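Local coordinates for protein tetR-family transcriptional regulator (Streptomyces coelicolor A3, PDB 2QIB) that probably binds DNA at regulatory sites through a helix-turn-helix domain and controls transcription, as TetR-family regulators do, at residues 34-39 and 55-60; 59-64 and 119-124; 70-75 and 93-98; 109-114 and 164-169. All coordinates share one frame; numbering follows the deposited sequence.

Overall arrangement
From the N terminus, interaction 1 comes first. It joins the start of helix 36-43 to the start of helix 57-75 and closes a short loop through helix 47-53. Interaction 2 shares S59 and L60 with interaction 1 and sets helix 57-75 beside 119-140, closing a long loop. Interaction 3 lies nested inside that loop and closes the turn between helices 57-75 and 84-101. Interaction 4 joins helices 103-116 and 147-168, closing a loop through helix 119-140, and crosses interaction 2 in the chain. These two touch through N122 and P114, and interactions 3 and 4 through F96 and W167. Helix 57-75 thus ties the DNA-binding part to the C-terminal helices.

Interaction 1. Residues 34-39 and 55-60; sequences VSIDEI and PGKLSL
K57 has CG anti to its backbone N (chi1 -177°), and the rest of its chain is fully extended. This carries the amine across to the loop before helix 36-43, where NZ of K57 gives a 2.7 Å hydrogen bond to the backbone O of V34. The amine arrives nearly in line with the carbonyl, at a C=O...N angle of 165°. The same NZ also bonds the backbone O of P31, so one lysine holds two carbonyls of this loop. I36 runs past K57 in the opposite direction. Its CD1 lies 3.9 Å from CA of K57, against the base of the lysine. Deeper in, I39 and L60 reach toward each other tip to tip, with I39 CD1 3.9 Å from L60 CD2. Helix 36-43 starts with a capping box: N of E38 bonds OG of S35, and N of S35 bonds OE1 of E38. E38 also makes a salt bridge to R29. This helix opens the predicted helix-turn-helix, and the contact packs its start against helix 57-75. L25 of helix 11-28 packs on V34 and I39, A22 of that helix packs on L60, and V50 of helix 47-53 packs on both I36 and L60.

Interaction 2. Residues 59-64 and 119-124; sequences SLYEAA and TTTNAL
E62 and T120 meet in a side-by-side packing of helices 57-75 and 119-140, at the junction of the DNA-binding and C-terminal parts of the fold. The axes of segments 59-64 and 119-124 approach to 10.0 Å and run nearly parallel, 8° apart. No hydrogen bond crosses between the two segments. The contact is made by E62 lying across two threonines, with Y61 and L124 beside it. E62 points at the other helix. Its CG lies anti to the carbonyl carbon (chi1 -70°), and the chain beyond is extended, which lays the aliphatic part and the carboxylate across the two threonines at about a right angle. CG of E62 rests 3.7 Å from CG2 of T121. Farther out, OE2 of E62 comes 3.4 Å from CB of T120, and this is a contact with carbon. The carboxylate finds its polar partner just before the segment, where OE2 is hydrogen-bonded to OG of S118. The same OG of S118 accepts a hydrogen bond from the backbone N of T121. CG2 of T121 also meets the edge of the Y61 ring, in its plane, 3.9 Å from CE2. On the next turn, CD1 of L124 packs 3.8 Å from the backbone O of E62. L65 of helix 57-75 extends the packing against T121 and L124. On the side of helix 11-28, the Y61 ring meets F26 edge-to-face, and A64 touches L23.

Interaction 3. Residues 70-75 and 93-98; sequences DDLADR and GRYFDF
L72 and F98 form the tight part of this antiparallel helix pair. CB of L72 sits over the centre of the F98 ring in a CH-pi contact, 3.9 Å from the centroid. CD1 of L72 reaches on to the edge of the Y95 ring. The more open side is polar and is built round R75. Its chain is extended from CG to NE, and the guanidinium grips D71 of its own helix side-on. NE of R75 bonds OD1 of D71 at 2.8 Å, almost straight (173°), while NH2 bonds OD2 on its syn lone pair. This grip helps fix the guanidinium, which stands nearly perpendicular to the F98 ring, the planes 84° apart, with CD1 of F98 over one of its faces. NH1 of R75 makes a weak 3.4 Å bond to the backbone O of R94. In return, R94 bends at chi3 (-67°) and grips the backbone O of R75 with two nitrogens, NE at 2.9 Å and NH2 at 3.0 Å. E78 pairs with R94, and E101 with R75. The contact joins the C-terminal part of helix 57-75 to helix 84-101. V128 of helix 119-140 packs on L72, and Y95 OH bonds the backbone O of A160 on helix 147-168.

Interaction 4. Residues 109-114 and 164-169; sequences LMRGGP and ALLWLD
R111 and M110 reach L165 in quite different ways. R111 has CG anti to its carbonyl carbon (chi1 -66°) and runs extended from CG to NE, then turns its guanidinium at chi4 (-87°). This turns an edge of the group to the backbone O of L165, which lies in its plane, and NH2 of R111 makes a weak 3.3 Å bond to it. Two waters strengthen the link. Water 1 accepts from NE of R111 and donates to O of L165, both at 2.8 Å. Water 2 accepts from NH2 of R111 and donates to OD2 of D169 at 2.7 Å. The charges of R111 and D169 therefore meet through water; there is no direct salt bridge. Selenomethionine M110 folds back, bent at chi2 (-51°) and chi3, which turns its selenium off to another side. Its CB rests against both methyls of L165, 3.7 Å from CD2, and the two side chains cross at about a right angle. The segments come together near the subunit interface: G112 O accepts from N122 of the second subunit, and L166 packs on R154 of that chain. The arrangement is a water-bridged surface contact between oblique helices in the all-helical C-terminal domain of a TetR-family dimer.

Interaction 1. Residues 34-39 and 55-60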
loop_
_atom_site.group_PDB
_atom_site.type_symbol
_atom_site.label_atom_id
_atom_site.label_comp_id
_atom_site.label_asym_id
_atom_site.label_seq_id
_atom_site.Cartn_x
_atom_site.Cartn_y
_atom_site.Cartn_z
ATOM N N VAL A 34 0.727 21.519 14.871
ATOM C CA VAL A 34 -0.072 21.425 16.090
ATOM C C VAL A 34 0.882 21.551 17.260
ATOM O O VAL A 34 1.832 20.790 17.366
ATOM C CB VAL A 34 -0.858 20.077 16.172
ATOM C CG1 VAL A 34 -1.640 19.987 17.488
ATOM C CG2 VAL A 34 -1.838 19.973 14.976
ATOM N N SER A 35 0.632 22.519 18.135
ATOM C CA SER A 35 1.522 22.761 19.288
ATOM C C SER A 35 0.841 22.428 20.613
ATOM O O SER A 35 -0.382 22.392 20.718
ATOM C CB SER A 35 1.957 24.230 19.349
ATOM O OG SER A 35 0.855 25.074 19.669
ATOM N N ILE A 36 1.652 22.243 21.648
ATOM C CA ILE A 36 1.109 22.093 23.005
ATOM C C ILE A 36 0.292 23.312 23.396
ATOM O O ILE A 36 -0.800 23.176 23.969
ATOM C CB ILE A 36 2.221 21.834 24.036
ATOM C CG1 ILE A 36 2.946 20.517 23.741
ATOM C CG2 ILE A 36 1.672 21.949 25.495
ATOM C CD1 ILE A 36 2.053 19.276 23.727
ATOM N N ASP A 37 0.800 24.507 23.080
ATOM C CA ASP A 37 0.058 25.738 23.367
ATOM C C ASP A 37 -1.349 25.725 22.722
ATOM O O ASP A 37 -2.327 26.171 23.321
ATOM C CB ASP A 37 0.848 26.957 22.909
ATOM C CG ASP A 37 2.005 27.302 23.856
ATOM O OD1 ASP A 37 2.080 26.727 24.972
ATOM O OD2 ASP A 37 2.829 28.174 23.496
ATOM N N GLU A 38 -1.452 25.206 21.502
ATOM C CA GLU A 38 -2.756 25.169 20.826
ATOM C C GLU A 38 -3.697 24.170 21.501
ATOM O O GLU A 38 -4.909 24.396 21.617
ATOM C CB GLU A 38 -2.573 24.851 19.346
ATOM C CG GLU A 38 -1.997 26.047 18.589
ATOM C CD GLU A 38 -1.550 25.697 17.177
ATOM O OE1 GLU A 38 -1.338 24.517 16.904
ATOM O OE2 GLU A 38 -1.395 26.630 16.360
ATOM N N ILE A 39 -3.122 23.043 21.909
ATOM C CA ILE A 39 -3.874 22.016 22.622
ATOM C C ILE A 39 -4.381 22.574 23.972
ATOM O O ILE A 39 -5.572 22.457 24.280
ATOM C CB ILE A 39 -3.019 20.730 22.773
ATOM C CG1 ILE A 39 -2.822 20.080 21.381
ATOM C CG2 ILE A 39 -3.685 19.751 23.774
ATOM C CD1 ILE A 39 -1.725 18.938 21.360
ATOM N N PRO A 55 4.046 13.806 29.184
ATOM C CA PRO A 55 5.402 14.389 29.339
ATOM C C PRO A 55 5.972 15.063 28.086
ATOM O O PRO A 55 7.000 15.750 28.161
ATOM C CB PRO A 55 6.254 13.176 29.704
ATOM C CG PRO A 55 5.559 12.021 29.029
ATOM C CD PRO A 55 4.079 12.335 29.182
ATOM N N GLY A 56 5.309 14.898 26.948
ATOM C CA GLY A 56 5.718 15.599 25.739
ATOM C C GLY A 56 4.702 15.445 24.616
ATOM O O GLY A 56 3.719 14.697 24.724
ATOM N N LYS A 57 4.966 16.165 23.533
ATOM C CA LYS A 57 4.081 16.169 22.381
ATOM C C LYS A 57 3.876 14.771 21.802
ATOM O O LYS A 57 2.746 14.398 21.480
ATOM C CB LYS A 57 4.620 17.144 21.348
ATOM C CG LYS A 57 3.738 17.297 20.129
ATOM C CD LYS A 57 4.358 18.348 19.219
ATOM C CE LYS A 57 3.676 18.303 17.875
ATOM N NZ LYS A 57 4.163 19.383 16.997
ATOM N N LEU A 58 4.947 13.992 21.703
ATOM C CA LEU A 58 4.831 12.648 21.114
ATOM C C LEU A 58 3.877 11.737 21.901
ATOM O O LEU A 58 3.069 10.999 21.310
ATOM C CB LEU A 58 6.208 11.984 20.918
ATOM C CG LEU A 58 6.198 10.561 20.320
ATOM C CD1 LEU A 58 5.546 10.486 18.916
ATOM C CD2 LEU A 58 7.608 9.981 20.313
ATOM N N SER A 59 3.930 11.800 23.231
ATOM C CA SER A 59 3.116 10.900 24.033
ATOM C C SER A 59 1.627 11.246 23.847
ATOM O O SER A 59 0.793 10.362 23.800
ATOM C CB SER A 59 3.557 10.966 25.511
ATOM O OG SER A 59 3.211 12.220 26.028
ATOM N N LEU A 60 1.323 12.532 23.677
ATOM C CA LEU A 60 -0.047 12.990 23.427
ATOM C C LEU A 60 -0.499 12.583 22.029
ATOM O O LEU A 60 -1.623 12.100 21.828
ATOM C CB LEU A 60 -0.115 14.507 23.608
ATOM C CG LEU A 60 -1.503 15.166 23.664
ATOM C CD1 LEU A 60 -2.621 14.307 24.357
ATOM C CD2 LEU A 60 -1.375 16.487 24.336
#

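Interaction 2. Residues 59-64 and 119-124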
loop_
_atom_site.group_PDB
_atom_site.type_symbol
_atom_site.label_atom_id
_atom_site.label_comp_id
_atom_site.label_asym_id
_atom_site.label_seq_id
_atom_site.Cartn_x
_atom_site.Cartn_y
_atom_site.Cartn_z
ATOM N N SER A 59 3.930 11.800 23.231
ATOM C CA SER A 59 3.116 10.900 24.033
ATOM C C SER A 59 1.627 11.246 23.847
ATOM O O SER A 59 0.793 10.362 23.800
ATOM C CB SER A 59 3.557 10.966 25.511
ATOM O OG SER A 59 3.211 12.220 26.028
ATOM N N LEU A 60 1.323 12.532 23.677
ATOM C CA LEU A 60 -0.047 12.990 23.427
ATOM C C LEU A 60 -0.499 12.583 22.029
ATOM O O LEU A 60 -1.623 12.100 21.828
ATOM C CB LEU A 60 -0.115 14.507 23.608
ATOM C CG LEU A 60 -1.503 15.166 23.664
ATOM C CD1 LEU A 60 -2.621 14.307 24.357
ATOM C CD2 LEU A 60 -1.375 16.487 24.336
ATOM N N TYR A 61 0.396 12.760 21.059
ATOM C CA TYR A 61 0.122 12.318 19.685
ATOM C C TYR A 61 -0.176 10.821 19.681
ATOM O O TYR A 61 -1.120 10.386 19.036
ATOM C CB TYR A 61 1.314 12.610 18.766
ATOM C CG TYR A 61 1.079 12.210 17.322
ATOM C CD1 TYR A 61 0.433 13.076 16.417
ATOM C CD2 TYR A 61 1.507 10.948 16.856
ATOM C CE1 TYR A 61 0.201 12.689 15.092
ATOM C CE2 TYR A 61 1.275 10.540 15.523
ATOM C CZ TYR A 61 0.635 11.425 14.653
ATOM O OH TYR A 61 0.431 11.055 13.330
ATOM N N GLU A 62 0.641 10.041 20.416
ATOM C CA GLU A 62 0.420 8.574 20.504
ATOM C C GLU A 62 -0.914 8.230 21.164
ATOM O O GLU A 62 -1.632 7.315 20.702
ATOM C CB GLU A 62 1.618 7.892 21.212
ATOM C CG GLU A 62 2.891 7.907 20.349
ATOM C CD GLU A 62 4.158 7.471 21.107
ATOM O OE1 GLU A 62 4.112 7.450 22.353
ATOM O OE2 GLU A 62 5.195 7.165 20.455
ATOM N N ALA A 63 -1.277 8.976 22.211
ATOM C CA ALA A 63 -2.546 8.756 22.917
ATOM C C ALA A 63 -3.747 9.056 21.998
ATOM O O ALA A 63 -4.725 8.275 21.948
ATOM C CB ALA A 63 -2.613 9.584 24.198
ATOM N N ALA A 64 -3.655 10.150 21.254
ATOM C CA ALA A 64 -4.689 10.471 20.247
ATOM C C ALA A 64 -4.785 9.357 19.206
ATOM O O ALA A 64 -5.878 8.955 18.824
ATOM C CB ALA A 64 -4.365 11.747 19.570
ATOM N N THR A 119 8.119 3.841 17.337
ATOM C CA THR A 119 7.835 2.419 17.441
ATOM C C THR A 119 6.379 2.215 17.832
ATOM O O THR A 119 5.700 1.302 17.318
ATOM C CB THR A 119 8.777 1.748 18.460
ATOM O OG1 THR A 119 10.096 1.721 17.902
ATOM C CG2 THR A 119 8.313 0.313 18.788
ATOM N N THR A 120 5.897 3.077 18.722
ATOM C CA THR A 120 4.542 2.988 19.195
ATOM C C THR A 120 3.557 3.310 18.069
ATOM O O THR A 120 2.597 2.560 17.897
ATOM C CB THR A 120 4.319 3.863 20.424
ATOM O OG1 THR A 120 5.084 3.296 21.504
ATOM C CG2 THR A 120 2.858 3.897 20.824
ATOM N N THR A 121 3.797 4.394 17.324
ATOM C CA THR A 121 2.855 4.750 16.233
ATOM C C THR A 121 2.820 3.675 15.147
ATOM O O THR A 121 1.743 3.307 14.689
ATOM C CB THR A 121 3.045 6.160 15.602
ATOM O OG1 THR A 121 4.247 6.234 14.830
ATOM C CG2 THR A 121 3.060 7.240 16.666
ATOM N N ASN A 122 3.989 3.176 14.749
ATOM C CA ASN A 122 4.047 2.052 13.774
ATOM C C ASN A 122 3.314 0.816 14.233
ATOM O O ASN A 122 2.653 0.154 13.416
ATOM C CB ASN A 122 5.486 1.665 13.449
ATOM C CG ASN A 122 6.248 2.797 12.851
ATOM O OD1 ASN A 122 5.650 3.775 12.388
ATOM N ND2 ASN A 122 7.586 2.710 12.889
ATOM N N ALA A 123 3.453 0.489 15.527
ATOM C CA ALA A 123 2.729 -0.634 16.118
ATOM C C ALA A 123 1.206 -0.421 16.064
ATOM O O ALA A 123 0.477 -1.348 15.716
ATOM C CB ALA A 123 3.188 -0.878 17.551
ATOM N N LEU A 124 0.737 0.790 16.417
ATOM C CA LEU A 124 -0.690 1.113 16.361
ATOM C C LEU A 124 -1.206 0.956 14.915
ATOM O O LEU A 124 -2.233 0.302 14.698
ATOM C CB LEU A 124 -0.985 2.524 16.894
ATOM C CG LEU A 124 -0.878 2.668 18.419
ATOM C CD1 LEU A 124 -0.864 4.145 18.822
ATOM C CD2 LEU A 124 -2.011 1.922 19.087
#

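Interaction 3. Residues 70-75 and 93-98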
loop_
_atom_site.group_PDB
_atom_site.type_symbol
_atom_site.label_atom_id
_atom_site.label_comp_id
_atom_site.label_asym_id
_atom_site.label_seq_id
_atom_site.Cartn_x
_atom_site.Cartn_y
_atom_site.Cartn_z
ATOM N N ASP A 70 -8.291 2.595 17.739
ATOM C CA ASP A 70 -9.386 1.821 18.317
ATOM C C ASP A 70 -10.709 2.058 17.615
ATOM O O ASP A 70 -11.484 1.110 17.387
ATOM C CB ASP A 70 -9.542 2.119 19.820
ATOM C CG ASP A 70 -8.396 1.546 20.636
ATOM O OD1 ASP A 70 -7.689 0.673 20.111
ATOM O OD2 ASP A 70 -8.179 1.982 21.787
ATOM N N ASP A 71 -10.965 3.322 17.292
ATOM C CA ASP A 71 -12.177 3.711 16.574
ATOM C C ASP A 71 -12.227 2.975 15.214
ATOM O O ASP A 71 -13.216 2.245 14.918
ATOM C CB ASP A 71 -12.182 5.240 16.432
ATOM C CG ASP A 71 -13.327 5.783 15.562
ATOM O OD1 ASP A 71 -14.263 5.053 15.165
ATOM O OD2 ASP A 71 -13.275 6.999 15.260
ATOM N N LEU A 72 -11.189 3.141 14.394
ATOM C CA LEU A 72 -11.200 2.505 13.045
ATOM C C LEU A 72 -11.305 0.990 13.161
ATOM O O LEU A 72 -12.078 0.360 12.442
ATOM C CB LEU A 72 -9.970 2.882 12.231
ATOM C CG LEU A 72 -9.938 2.333 10.792
ATOM C CD1 LEU A 72 -11.272 2.643 10.052
ATOM C CD2 LEU A 72 -8.731 2.890 10.040
ATOM N N ALA A 73 -10.498 0.384 14.022
ATOM C CA ALA A 73 -10.607 -1.069 14.182
ATOM C C ALA A 73 -12.060 -1.527 14.514
ATOM O O ALA A 73 -12.536 -2.564 14.003
ATOM C CB ALA A 73 -9.654 -1.542 15.252
ATOM N N ASP A 74 -12.748 -0.784 15.384
ATOM C CA ASP A 74 -14.115 -1.122 15.759
ATOM C C ASP A 74 -15.053 -0.972 14.577
ATOM O O ASP A 74 -16.019 -1.738 14.444
ATOM C CB ASP A 74 -14.630 -0.236 16.899
ATOM C CG ASP A 74 -14.076 -0.657 18.246
ATOM O OD1 ASP A 74 -13.435 -1.745 18.330
ATOM O OD2 ASP A 74 -14.290 0.099 19.224
ATOM N N ARG A 75 -14.737 -0.025 13.694
ATOM C CA ARG A 75 -15.549 0.189 12.494
ATOM C C ARG A 75 -15.488 -0.993 11.546
ATOM O O ARG A 75 -16.366 -1.141 10.711
ATOM C CB ARG A 75 -15.160 1.484 11.764
ATOM C CG ARG A 75 -15.562 2.764 12.543
ATOM C CD ARG A 75 -15.195 4.003 11.731
ATOM N NE ARG A 75 -15.186 5.192 12.574
ATOM C CZ ARG A 75 -15.539 6.415 12.181
ATOM N NH1 ARG A 75 -16.008 6.642 10.949
ATOM N NH2 ARG A 75 -15.428 7.422 13.046
ATOM N N GLY A 93 -17.861 2.128 3.612
ATOM C CA GLY A 93 -18.523 3.422 3.937
ATOM C C GLY A 93 -17.979 4.003 5.226
ATOM O O GLY A 93 -17.666 5.201 5.306
ATOM N N ARG A 94 -17.901 3.162 6.250
ATOM C CA ARG A 94 -17.380 3.600 7.557
ATOM C C ARG A 94 -15.879 3.961 7.483
ATOM O O ARG A 94 -15.427 4.931 8.119
ATOM C CB ARG A 94 -17.630 2.522 8.601
ATOM C CG ARG A 94 -19.164 2.326 8.891
ATOM C CD ARG A 94 -19.390 1.603 10.224
ATOM N NE ARG A 94 -18.925 0.218 10.189
ATOM C CZ ARG A 94 -19.625 -0.827 9.733
ATOM N NH1 ARG A 94 -20.850 -0.690 9.185
ATOM N NH2 ARG A 94 -19.080 -2.024 9.799
ATOM N N TYR A 95 -15.139 3.196 6.678
ATOM C CA TYR A 95 -13.728 3.445 6.460
ATOM C C TYR A 95 -13.509 4.812 5.817
ATOM O O TYR A 95 -12.754 5.631 6.344
ATOM C CB TYR A 95 -13.123 2.305 5.632
ATOM C CG TYR A 95 -11.700 2.559 5.146
ATOM C CD1 TYR A 95 -10.666 2.877 6.044
ATOM C CD2 TYR A 95 -11.382 2.448 3.783
ATOM C CE1 TYR A 95 -9.329 3.053 5.580
ATOM C CE2 TYR A 95 -10.062 2.618 3.314
ATOM C CZ TYR A 95 -9.047 2.937 4.212
ATOM O OH TYR A 95 -7.749 3.108 3.799
ATOM N N PHE A 96 -14.244 5.121 4.743
ATOM C CA PHE A 96 -14.125 6.444 4.139
ATOM C C PHE A 96 -14.638 7.579 5.029
ATOM O O PHE A 96 -14.092 8.692 4.996
ATOM C CB PHE A 96 -14.758 6.466 2.742
ATOM C CG PHE A 96 -13.792 5.952 1.661
ATOM C CD1 PHE A 96 -13.569 4.588 1.501
ATOM C CD2 PHE A 96 -13.117 6.840 0.856
ATOM C CE1 PHE A 96 -12.677 4.114 0.534
ATOM C CE2 PHE A 96 -12.197 6.387 -0.135
ATOM C CZ PHE A 96 -11.996 5.023 -0.297
ATOM N N ASP A 97 -15.662 7.292 5.832
ATOM C CA ASP A 97 -16.149 8.295 6.822
ATOM C C ASP A 97 -14.965 8.630 7.733
ATOM O O ASP A 97 -14.655 9.807 7.986
ATOM C CB ASP A 97 -17.255 7.675 7.691
ATOM C CG ASP A 97 -18.615 7.628 6.999
ATOM O OD1 ASP A 97 -18.791 8.212 5.900
ATOM O OD2 ASP A 97 -19.522 6.973 7.579
ATOM N N PHE A 98 -14.305 7.587 8.218
ATOM C CA PHE A 98 -13.156 7.771 9.117
ATOM C C PHE A 98 -12.055 8.591 8.470
ATOM O O PHE A 98 -11.521 9.535 9.053
ATOM C CB PHE A 98 -12.601 6.409 9.549
ATOM C CG PHE A 98 -11.442 6.526 10.517
ATOM C CD1 PHE A 98 -11.675 6.567 11.899
ATOM C CD2 PHE A 98 -10.139 6.610 10.043
ATOM C CE1 PHE A 98 -10.603 6.701 12.789
ATOM C CE2 PHE A 98 -9.056 6.736 10.924
ATOM C CZ PHE A 98 -9.283 6.775 12.285
#

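Interaction 4. Residues 109-114 and 164-169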
loop_
_atom_site.group_PDB
_atom_site.type_symbol
_atom_site.label_atom_id
_atom_site.label_comp_id
_atom_site.label_asym_id
_atom_site.label_seq_id
_atom_site.Cartn_x
_atom_site.Cartn_y
_atom_site.Cartn_z
ATOM N N LEU A 109 0.368 11.059 8.611
ATOM C CA LEU A 109 0.867 9.857 9.273
ATOM C C LEU A 109 1.294 8.813 8.256
ATOM O O LEU A 109 2.362 8.207 8.382
ATOM C CB LEU A 109 -0.193 9.254 10.185
ATOM C CG LEU A 109 0.127 7.935 10.889
ATOM C CD1 LEU A 109 1.263 8.109 11.885
ATOM C CD2 LEU A 109 -1.089 7.390 11.557
HETATM N N MSE A 110 0.447 8.605 7.257
HETATM C CA MSE A 110 0.678 7.503 6.323
HETATM C C MSE A 110 1.780 7.848 5.336
HETATM O O MSE A 110 2.598 6.986 4.998
HETATM C CB MSE A 110 -0.612 7.086 5.611
HETATM C CG MSE A 110 -1.722 6.629 6.537
HETATM SE SE MSE A 110 -1.232 5.234 7.883
HETATM C CE MSE A 110 -0.938 3.744 6.653
ATOM N N ARG A 111 1.830 9.100 4.893
ATOM C CA ARG A 111 2.837 9.504 3.900
ATOM C C ARG A 111 4.210 9.690 4.548
ATOM O O ARG A 111 5.237 9.654 3.859
ATOM C CB ARG A 111 2.386 10.719 3.075
ATOM C CG ARG A 111 1.161 10.395 2.184
ATOM C CD ARG A 111 0.588 11.632 1.502
ATOM N NE ARG A 111 -0.537 11.321 0.608
ATOM C CZ ARG A 111 -0.414 10.969 -0.676
ATOM N NH1 ARG A 111 0.792 10.867 -1.234
ATOM N NH2 ARG A 111 -1.500 10.715 -1.409
ATOM N N GLY A 112 4.221 9.874 5.869
ATOM C CA GLY A 112 5.432 9.738 6.685
ATOM C C GLY A 112 5.935 8.292 6.728
ATOM O O GLY A 112 7.123 8.045 6.546
ATOM N N GLY A 113 5.043 7.328 6.962
ATOM C CA GLY A 113 5.436 5.905 7.017
ATOM C C GLY A 113 6.124 5.489 8.320
ATOM O O GLY A 113 6.217 6.296 9.259
ATOM N N PRO A 114 6.626 4.234 8.384
ATOM C CA PRO A 114 7.371 3.702 9.543
ATOM C C PRO A 114 8.686 4.434 9.896
ATOM O O PRO A 114 9.111 4.406 11.054
ATOM C CB PRO A 114 7.673 2.250 9.135
ATOM C CG PRO A 114 7.603 2.246 7.636
ATOM C CD PRO A 114 6.492 3.221 7.316
ATOM N N ALA A 164 -7.462 5.195 -0.347
ATOM C CA ALA A 164 -7.974 6.272 0.510
ATOM C C ALA A 164 -7.012 7.475 0.506
ATOM O O ALA A 164 -7.448 8.622 0.431
ATOM C CB ALA A 164 -8.173 5.757 1.956
ATOM N N LEU A 165 -5.705 7.221 0.541
ATOM C CA LEU A 165 -4.719 8.310 0.549
ATOM C C LEU A 165 -4.751 9.079 -0.782
ATOM O O LEU A 165 -4.703 10.334 -0.823
ATOM C CB LEU A 165 -3.307 7.745 0.776
ATOM C CG LEU A 165 -3.054 7.226 2.182
ATOM C CD1 LEU A 165 -1.761 6.405 2.194
ATOM C CD2 LEU A 165 -3.013 8.444 3.203
ATOM N N LEU A 166 -4.890 8.339 -1.885
ATOM C CA LEU A 166 -4.940 8.985 -3.180
ATOM C C LEU A 166 -6.243 9.770 -3.314
ATOM O O LEU A 166 -6.266 10.836 -3.959
ATOM C CB LEU A 166 -4.789 7.942 -4.312
ATOM C CG LEU A 166 -3.369 7.341 -4.373
ATOM C CD1 LEU A 166 -3.346 6.006 -5.153
ATOM C CD2 LEU A 166 -2.358 8.382 -4.989
ATOM N N TRP A 167 -7.324 9.247 -2.709
ATOM C CA TRP A 167 -8.632 9.925 -2.730
ATOM C C TRP A 167 -8.505 11.302 -2.061
ATOM O O TRP A 167 -8.903 12.329 -2.648
ATOM C CB TRP A 167 -9.716 9.083 -2.078
ATOM C CG TRP A 167 -10.985 9.857 -1.868
ATOM C CD1 TRP A 167 -11.831 10.360 -2.826
ATOM C CD2 TRP A 167 -11.518 10.258 -0.602
ATOM N NE1 TRP A 167 -12.912 11.008 -2.211
ATOM C CE2 TRP A 167 -12.721 10.966 -0.851
ATOM C CE3 TRP A 167 -11.120 10.031 0.729
ATOM C CZ2 TRP A 167 -13.518 11.479 0.200
ATOM C CZ3 TRP A 167 -11.898 10.549 1.775
ATOM C CH2 TRP A 167 -13.088 11.247 1.501
ATOM N N LEU A 168 -7.853 11.324 -0.911
ATOM C CA LEU A 168 -7.692 12.578 -0.127
ATOM C C LEU A 168 -6.948 13.685 -0.870
ATOM O O LEU A 168 -7.151 14.889 -0.591
ATOM C CB LEU A 168 -7.005 12.286 1.185
ATOM C CG LEU A 168 -7.815 11.594 2.273
ATOM C CD1 LEU A 168 -6.875 11.242 3.407
ATOM C CD2 LEU A 168 -8.943 12.513 2.782
ATOM N N ASP A 169 -6.080 13.299 -1.799
ATOM C CA ASP A 169 -5.311 14.275 -2.561
ATOM C C ASP A 169 -6.167 14.857 -3.695
ATOM O O ASP A 169 -6.014 14.481 -4.871
ATOM C CB ASP A 169 -4.028 13.636 -3.088
ATOM C CG ASP A 169 -3.077 14.659 -3.684
ATOM O OD1 ASP A 169 -3.361 15.884 -3.573
ATOM O OD2 ASP A 169 -2.072 14.235 -4.289
HETATM O O HOH W 1 -3.235 11.936 0.985
HETATM O O HOH W 2 -1.531 11.586 -4.101
#